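Local atomic coordinates of folylpolyglutamate synthase protein FOLC (Mycobacterium tuberculosis, PDB entry 2VOS), a protein that probably catalyses the ATP-dependent addition of glutamate to dihydropteroate and of successive glutamates to tetrahydrofolate, giving dihydrofolate and folylpolyglutamates. Residues R373-V378 / G465-G470; G337-M342 / F349-H354; I43-T48 / G179-T184. One frame throughout, in Å; residues are numbered along the deposited sequence.

Contact 1. Residues R373-V378 / G465-G470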
# COMPACT_ATOMS: atom_id res chain seq x y z
N ARG A 373 13.76 24.36 5.13
CA ARG A 373 15.15 24.76 5.31
C ARG A 373 15.94 23.70 6.13
O ARG A 373 17.16 23.67 6.11
CB ARG A 373 15.22 26.18 5.92
N PHE A 374 15.24 22.81 6.83
CA PHE A 374 15.90 21.83 7.69
C PHE A 374 14.92 20.68 7.87
O PHE A 374 13.78 20.91 8.24
CB PHE A 374 16.23 22.45 9.04
CG PHE A 374 17.03 21.55 9.95
CD1 PHE A 374 18.40 21.45 9.82
CD2 PHE A 374 16.40 20.83 10.94
CE1 PHE A 374 19.13 20.61 10.66
CE2 PHE A 374 17.11 19.98 11.77
CZ PHE A 374 18.49 19.88 11.64
N LEU A 375 15.37 19.46 7.58
CA LEU A 375 14.54 18.26 7.76
C LEU A 375 15.33 17.19 8.56
O LEU A 375 16.50 16.91 8.24
CB LEU A 375 14.18 17.68 6.40
CG LEU A 375 13.09 18.33 5.60
CD1 LEU A 375 12.86 17.50 4.34
CD2 LEU A 375 11.80 18.39 6.42
N VAL A 376 14.69 16.60 9.56
CA VAL A 376 15.30 15.48 10.30
C VAL A 376 14.51 14.20 10.04
O VAL A 376 13.27 14.23 10.11
CB VAL A 376 15.26 15.75 11.82
CG1 VAL A 376 15.92 14.56 12.60
CG2 VAL A 376 15.96 17.06 12.13
N GLY A 377 15.17 13.09 9.70
CA GLY A 377 14.41 11.89 9.43
C GLY A 377 14.34 11.11 10.74
O GLY A 377 15.26 11.24 11.57
N VAL A 378 13.28 10.32 10.96
CA VAL A 378 13.21 9.43 12.12
C VAL A 378 12.95 8.16 11.41
O VAL A 378 11.95 8.05 10.64
CB VAL A 378 12.05 9.77 13.12
CG1 VAL A 378 11.73 8.62 14.15
CG2 VAL A 378 12.36 11.05 13.90
N GLY A 465 11.03 20.53 9.47
CA GLY A 465 10.18 19.34 9.52
C GLY A 465 10.90 18.08 9.99
O GLY A 465 12.13 18.00 10.01
N ILE A 466 10.07 17.13 10.38
CA ILE A 466 10.48 15.82 10.85
C ILE A 466 9.74 14.84 9.94
O ILE A 466 8.53 14.99 9.68
CB ILE A 466 9.99 15.61 12.27
CG1 ILE A 466 10.66 16.65 13.17
CG2 ILE A 466 10.41 14.25 12.79
CD1 ILE A 466 10.04 16.76 14.50
N VAL A 467 10.47 13.86 9.41
CA VAL A 467 9.86 12.90 8.51
C VAL A 467 10.10 11.51 9.08
O VAL A 467 11.25 11.06 9.27
CB VAL A 467 10.49 12.98 7.13
CG1 VAL A 467 9.84 11.94 6.22
CG2 VAL A 467 10.30 14.39 6.57
N ILE A 468 8.99 10.88 9.46
CA ILE A 468 9.06 9.59 10.13
C ILE A 468 8.77 8.52 9.07
O ILE A 468 7.65 8.46 8.51
CB ILE A 468 7.98 9.54 11.25
CG1 ILE A 468 8.20 10.74 12.19
CG2 ILE A 468 7.90 8.13 11.95
CD1 ILE A 468 7.00 11.06 13.10
N THR A 469 9.73 7.62 8.81
CA THR A 469 9.57 6.73 7.66
C THR A 469 10.43 5.45 7.82
O THR A 469 11.06 5.23 8.89
CB THR A 469 9.97 7.52 6.37
OG1 THR A 469 9.64 6.78 5.22
CG2 THR A 469 11.54 7.83 6.32
N GLY A 470 10.43 4.61 6.79
CA GLY A 470 11.37 3.47 6.78
C GLY A 470 10.62 2.14 6.75
O GLY A 470 11.18 1.10 6.32
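The flat groups that meet here are the peptides of two parallel strands, 374-378 and 465-469. Above one face of the sheet they form stand Leu375 and Val467, above the other Val376, Val378, Ile466 and Ile468, and along their facing edges the peptides are laced by five hydrogen bonds. Residues 374, 376 and 378 exchange these with 465, 467 and 469. The shortest runs from Val378 N to Val467 O, at 2.7 Å, while Thr469 N meets Val378 O almost head-on, with a C=O...N angle of 176°.

On the first face, Leu375 has CG anti to its carbonyl carbon (chi1 -78°), which brings CD2 back over the neighbouring strand to 3.6 Å from Gly465 CA. Helix 356-368 covers this face through Leu362 and Leu366. On the other face the methyl CG2 of Val378 meets CG2 of Ile466 at 3.9 Å, the two side chains crossing at a slant, and CB of Val378 lies 4.1 Å from Ile468 CG1. Helix 436-451 packs on Val378 there.

This is the doubly wound interior of the Mur ligase C-terminal domain, the parallel part of a mixed sheet packed between helices. Backbone groups on the facing edges pair across the strands, and those on the outer edges bond to neighbouring strands or, for Leu375 N, to Asp399, so the peptide ladder probably sets the register while aliphatic groups fill both faces.

Contact 2. Residues G337-M342 / F349-H354. With MG (magnesium ion), chain C; ADP (adenosine-5'-diphosphate), chain B.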
# COMPACT_ATOMS: atom_id res chain seq x y z
N GLY A 337 -0.72 7.52 6.14
CA GLY A 337 0.69 7.09 6.24
C GLY A 337 1.44 7.17 4.94
O GLY A 337 2.55 6.67 4.89
N ARG A 338 0.88 7.78 3.86
CA ARG A 338 1.68 8.08 2.64
C ARG A 338 1.85 9.60 2.50
O ARG A 338 0.90 10.34 2.14
CB ARG A 338 1.04 7.50 1.36
CG ARG A 338 1.24 5.95 1.23
CD ARG A 338 0.73 5.23 2.46
NE ARG A 338 0.67 3.77 2.33
CZ ARG A 338 0.21 2.94 3.28
NH1 ARG A 338 -0.22 3.37 4.46
NH2 ARG A 338 0.20 1.64 3.06
N LEU A 339 3.04 10.06 2.89
CA LEU A 339 3.35 11.47 2.97
C LEU A 339 2.22 12.24 3.62
O LEU A 339 1.68 13.22 3.05
CB LEU A 339 3.60 12.01 1.58
CG LEU A 339 4.92 12.68 1.14
CD1 LEU A 339 5.93 13.00 2.19
CD2 LEU A 339 5.46 11.94 -0.09
N GLU A 340 1.81 11.78 4.80
CA GLU A 340 0.67 12.34 5.47
C GLU A 340 1.18 13.28 6.57
O GLU A 340 2.01 12.89 7.39
CB GLU A 340 -0.20 11.23 6.08
CG GLU A 340 -1.51 11.76 6.68
CD GLU A 340 -2.30 10.67 7.40
OE1 GLU A 340 -1.71 9.58 7.62
OE2 GLU A 340 -3.46 10.91 7.78
N ARG A 341 0.67 14.49 6.61
CA ARG A 341 1.11 15.48 7.61
C ARG A 341 0.35 15.31 8.89
O ARG A 341 -0.90 15.37 8.87
CB ARG A 341 0.77 16.86 7.10
CG ARG A 341 1.86 17.50 6.30
CD ARG A 341 1.73 19.07 6.31
NE ARG A 341 0.37 19.58 6.03
CZ ARG A 341 -0.03 20.82 6.29
NH1 ARG A 341 0.84 21.74 6.79
NH2 ARG A 341 -1.28 21.18 6.04
N MSE A 342 1.09 15.13 9.98
CA MSE A 342 0.49 15.00 11.31
C MSE A 342 0.28 16.36 11.97
O MSE A 342 -0.62 16.48 12.83
CB MSE A 342 1.39 14.17 12.27
CG MSE A 342 1.61 12.72 11.86
SE MSE A 342 -0.01 11.71 11.96
CE MSE A 342 -0.60 11.95 10.10
N PHE A 349 5.78 14.72 9.00
CA PHE A 349 5.19 13.80 8.03
C PHE A 349 5.38 12.40 8.51
O PHE A 349 6.40 12.10 9.16
CB PHE A 349 5.96 13.85 6.72
CG PHE A 349 5.65 15.03 5.90
CD1 PHE A 349 6.49 16.15 5.91
CD2 PHE A 349 4.55 15.04 5.09
CE1 PHE A 349 6.19 17.23 5.11
CE2 PHE A 349 4.25 16.16 4.29
CZ PHE A 349 5.11 17.22 4.30
N ILE A 350 4.45 11.53 8.14
CA ILE A 350 4.73 10.12 8.25
C ILE A 350 4.63 9.57 6.85
O ILE A 350 3.78 10.02 6.05
CB ILE A 350 3.71 9.38 9.18
CG1 ILE A 350 2.25 9.51 8.63
CG2 ILE A 350 3.90 9.82 10.67
CD1 ILE A 350 1.17 8.67 9.45
N ASP A 351 5.46 8.57 6.55
CA ASP A 351 5.50 7.94 5.26
C ASP A 351 5.96 6.50 5.38
O ASP A 351 7.00 6.20 6.01
CB ASP A 351 6.36 8.72 4.27
CG ASP A 351 6.14 8.23 2.82
OD1 ASP A 351 5.16 8.58 2.17
OD2 ASP A 351 6.89 7.40 2.37
N ALA A 352 5.22 5.58 4.76
CA ALA A 352 5.47 4.16 4.83
C ALA A 352 6.68 3.71 3.96
O ALA A 352 6.96 2.50 3.92
CB ALA A 352 4.22 3.38 4.38
N ALA A 353 7.37 4.63 3.27
CA ALA A 353 8.45 4.22 2.37
C ALA A 353 9.35 3.16 3.01
O ALA A 353 9.85 3.34 4.11
CB ALA A 353 9.29 5.41 1.94
N HIS A 354 9.57 2.07 2.29
CA HIS A 354 10.35 0.96 2.83
C HIS A 354 11.10 0.23 1.68
O HIS A 354 11.48 -0.97 1.80
CB HIS A 354 9.47 -0.03 3.58
CG HIS A 354 8.40 -0.62 2.74
ND1 HIS A 354 7.11 -0.14 2.75
CD2 HIS A 354 8.43 -1.63 1.84
CE1 HIS A 354 6.38 -0.85 1.91
NE2 HIS A 354 7.16 -1.76 1.35
MG MG C . 6.44 -3.06 -0.06
PB ADP B . 2.14 -0.65 -1.61
O1B ADP B . 0.74 -0.96 -1.16
O2B ADP B . 3.18 -1.01 -0.58
O3B ADP B . 2.51 -1.06 -3.00
PA ADP B . 1.56 2.19 -0.96
O1A ADP B . 1.25 1.72 0.46
O2A ADP B . 0.67 3.10 -1.78
O3A ADP B . 2.22 0.96 -1.82
O5' ADP B . 2.89 3.08 -0.74
C5' ADP B . 4.01 2.72 0.09
C4' ADP B . 5.05 3.85 -0.09
O4' ADP B . 5.53 3.83 -1.46
C3' ADP B . 4.47 5.26 0.02
O3' ADP B . 4.71 5.81 1.30
C2' ADP B . 5.22 6.15 -0.93
O2' ADP B . 6.51 6.45 -0.30
C1' ADP B . 5.63 5.17 -2.00
N9 ADP B . 4.78 5.13 -3.22
C8 ADP B . 3.43 4.94 -3.39
N7 ADP B . 3.13 4.91 -4.72
C5 ADP B . 4.31 4.96 -5.40
C6 ADP B . 4.74 4.93 -6.80
N6 ADP B . 3.84 4.83 -7.80
N1 ADP B . 6.05 5.06 -7.03
C2 ADP B . 7.02 5.23 -6.09
N3 ADP B . 6.72 5.23 -4.76
C4 ADP B . 5.39 5.12 -4.41
O HOH W 1 6.45 -4.52 1.18
O HOH W 2 5.87 -1.10 -1.25
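Phe349 and Arg341 pair across a beta hairpin, strands 340-343 and 347-350, whose entry is distorted by a G1 beta bulge: Leu339 and Glu340 both face Ile350. Arg341 CG approaches the Phe349 ring obliquely, 3.4 Å from Phe349 CE2, and Leu339 CD1 slants in to 3.8 Å from Phe349 CD2. On the other face of the hairpin Glu340 and Ile350 run side by side, pointing the same way, and the selenomethionine at Met342 crosses Ile350 at about a right angle, its CE touching Ile350 CD1. With CG1 wedged between backbone N and carbonyl carbon (chi1 60°), Ile350 carries CD1 to 3.6 Å from Gly337 CA. The extended Glu340 reaches back so that OE1 takes the N-H of Gly337 at 2.7 Å, and OE2 forms a salt bridge with Arg479.

Beyond the bulge the hairpin becomes the nucleotide site. Asp351 OD1 accepts from Leu339 N at 2.7 Å through its anti lone pair, while OD2 receives O2' of the ADP ribose and, in an Asx turn, Ala353 N. The same carboxylate thus ties the bulge to the sugar. The Arg338 guanidinium, with Ala352 CB over one face, presents NE and NH2 to the alpha-phosphate oxygen O1A, each at 2.8 Å, and NH1 donates to Pro336 O. His354 ND1 donates to Ala352 O, which helps fix the ring while NE2 binds the magnesium ion at 2.0 Å.

Contact 3. Residues I43-T48 / G179-T184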
# COMPACT_ATOMS: atom_id res chain seq x y z
N ILE A 43 4.41 -22.12 2.98
CA ILE A 43 3.85 -21.62 1.72
C ILE A 43 2.95 -22.67 1.06
O ILE A 43 3.15 -23.88 1.25
CB ILE A 43 4.96 -21.16 0.74
N ASP A 44 1.94 -22.22 0.32
CA ASP A 44 1.09 -23.13 -0.44
C ASP A 44 0.78 -22.54 -1.83
O ASP A 44 -0.35 -22.15 -2.13
CB ASP A 44 -0.16 -23.51 0.36
CG ASP A 44 -1.19 -24.26 -0.45
OD1 ASP A 44 -0.85 -24.97 -1.42
OD2 ASP A 44 -2.38 -24.14 -0.09
N PRO A 45 1.82 -22.46 -2.66
CA PRO A 45 1.76 -22.02 -4.04
C PRO A 45 0.64 -22.65 -4.89
O PRO A 45 0.27 -22.07 -5.91
CB PRO A 45 3.13 -22.44 -4.58
CG PRO A 45 4.05 -22.18 -3.38
CD PRO A 45 3.20 -22.72 -2.23
N SER A 46 0.12 -23.81 -4.53
CA SER A 46 -0.95 -24.35 -5.34
C SER A 46 -2.30 -23.74 -4.91
O SER A 46 -3.32 -24.04 -5.53
CB SER A 46 -1.00 -25.86 -5.22
OG SER A 46 -1.15 -26.19 -3.85
N LEU A 47 -2.29 -22.94 -3.83
CA LEU A 47 -3.49 -22.26 -3.26
C LEU A 47 -4.52 -23.24 -2.71
O LEU A 47 -5.72 -22.98 -2.67
CB LEU A 47 -4.14 -21.34 -4.28
CG LEU A 47 -3.16 -20.30 -4.80
CD1 LEU A 47 -3.64 -19.62 -6.06
CD2 LEU A 47 -2.93 -19.29 -3.71
N THR A 48 -4.01 -24.40 -2.29
CA THR A 48 -4.84 -25.52 -1.89
C THR A 48 -5.71 -25.21 -0.68
O THR A 48 -6.91 -25.48 -0.68
CB THR A 48 -3.97 -26.78 -1.64
OG1 THR A 48 -3.57 -27.31 -2.92
CG2 THR A 48 -4.77 -27.84 -0.94
N GLY A 179 1.76 -12.46 -6.39
CA GLY A 179 0.49 -12.44 -7.11
C GLY A 179 0.04 -13.83 -7.44
O GLY A 179 -0.98 -14.30 -6.94
N ARG A 180 0.86 -14.52 -8.26
CA ARG A 180 0.52 -15.84 -8.76
C ARG A 180 0.12 -16.78 -7.64
O ARG A 180 -0.83 -17.55 -7.81
CB ARG A 180 1.70 -16.48 -9.50
CG ARG A 180 1.27 -17.71 -10.30
CD ARG A 180 2.35 -18.15 -11.33
NE ARG A 180 2.77 -17.09 -12.25
CZ ARG A 180 2.09 -16.79 -13.35
NH1 ARG A 180 0.98 -17.46 -13.59
NH2 ARG A 180 2.48 -15.81 -14.18
N TRP A 181 0.85 -16.75 -6.52
CA TRP A 181 0.61 -17.72 -5.44
C TRP A 181 0.11 -17.03 -4.19
O TRP A 181 0.17 -17.61 -3.12
CB TRP A 181 1.86 -18.57 -5.12
CG TRP A 181 2.34 -19.33 -6.37
CD1 TRP A 181 1.73 -20.41 -6.98
CD2 TRP A 181 3.46 -19.00 -7.17
NE1 TRP A 181 2.45 -20.80 -8.09
CE2 TRP A 181 3.50 -19.93 -8.24
CE3 TRP A 181 4.46 -18.05 -7.07
CZ2 TRP A 181 4.49 -19.91 -9.20
CZ3 TRP A 181 5.44 -18.03 -8.04
CH2 TRP A 181 5.45 -18.96 -9.08
N ASP A 182 -0.42 -15.80 -4.34
CA ASP A 182 -0.92 -15.04 -3.19
C ASP A 182 -2.33 -15.56 -2.83
O ASP A 182 -3.08 -15.95 -3.73
CB ASP A 182 -1.03 -13.53 -3.57
CG ASP A 182 -1.44 -12.68 -2.40
OD1 ASP A 182 -0.59 -12.57 -1.47
OD2 ASP A 182 -2.62 -12.23 -2.38
N ALA A 183 -2.71 -15.52 -1.56
CA ALA A 183 -4.01 -16.02 -1.12
C ALA A 183 -5.19 -15.32 -1.84
O ALA A 183 -6.25 -15.92 -1.97
CB ALA A 183 -4.17 -15.87 0.46
N THR A 184 -5.00 -14.09 -2.31
CA THR A 184 -6.11 -13.37 -2.96
C THR A 184 -6.36 -13.92 -4.36
O THR A 184 -7.36 -13.58 -4.99
CB THR A 184 -5.79 -11.83 -3.13
OG1 THR A 184 -4.57 -11.65 -3.89
CG2 THR A 184 -5.59 -11.16 -1.74
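Asp182, whose carbonyl oxygen meets Leu47 across the contact, has its carboxylate oxygen OD2 gripped from several sides. Thr184 N donates to it at 3.0 Å, closing an Asx turn from well above the carboxylate plane; Thr184 OG1 comes in on the anti lone pair, and Gly176 N adds a third donor. Two type I beta turns meet here, Asp44 to Leu47 and Gly179 to Asp182. The first leads into helix 48-56, with Leu47 at the N-cap position, and the second belongs to the loop after strand 170-174 in the Mur ligase middle domain, which is of P-loop type.

The partly exposed side of the contact is a sandwich on the indole of Trp181. Pro45 CB sits over one face in a CH-pi contact, 3.8 Å from the centroid of the five-membered ring, though the exact spacing is doubtful because the proline carbonyl is modelled too close to the ring. Arg180 CG covers the opposite face at 3.8 Å above the plane. In Trp181, CG anti to the carbonyl carbon (chi1 -58°) sets the indole beside the proline. Beyond CG, the arginine leads away to a salt bridge with Glu248.

No hydrogen bond joins the two turns directly. Within 43-48, Asp44 OD1 receives Ser46 OG at 2.7 Å, and Ser46 OG in turn accepts from Thr48 OG1. These bonds probably help hold the turn from which Leu47 points toward the second loop. The leucine inserts beside its carbonyls: Leu47 CD2 lies 3.6 Å from Trp181 O and 3.3 Å from Asp182 O.

In the fold
Contacts 1 and 2 belong to one sheet of the C-terminal domain, their centres about 10 Å apart. Strand 464-469 neighbours strand 347-350, and Thr469 OG1 bonds to Asp351 O, so the buried parallel ladder borders directly on the ADP site. Contact 1 is interior and almost wholly backbone and aliphatic; contact 2, also largely buried, adds charged and metal-binding groups where the hairpin gives way to loop, with Arg341 at the surface. Contact 3 lies on the other side of the chain's centre, about 30 Å from contact 2 between centres. It joins partly exposed loops without regular strands, relying on an indole sandwich and a leucine, with no hydrogen bond between its two segments.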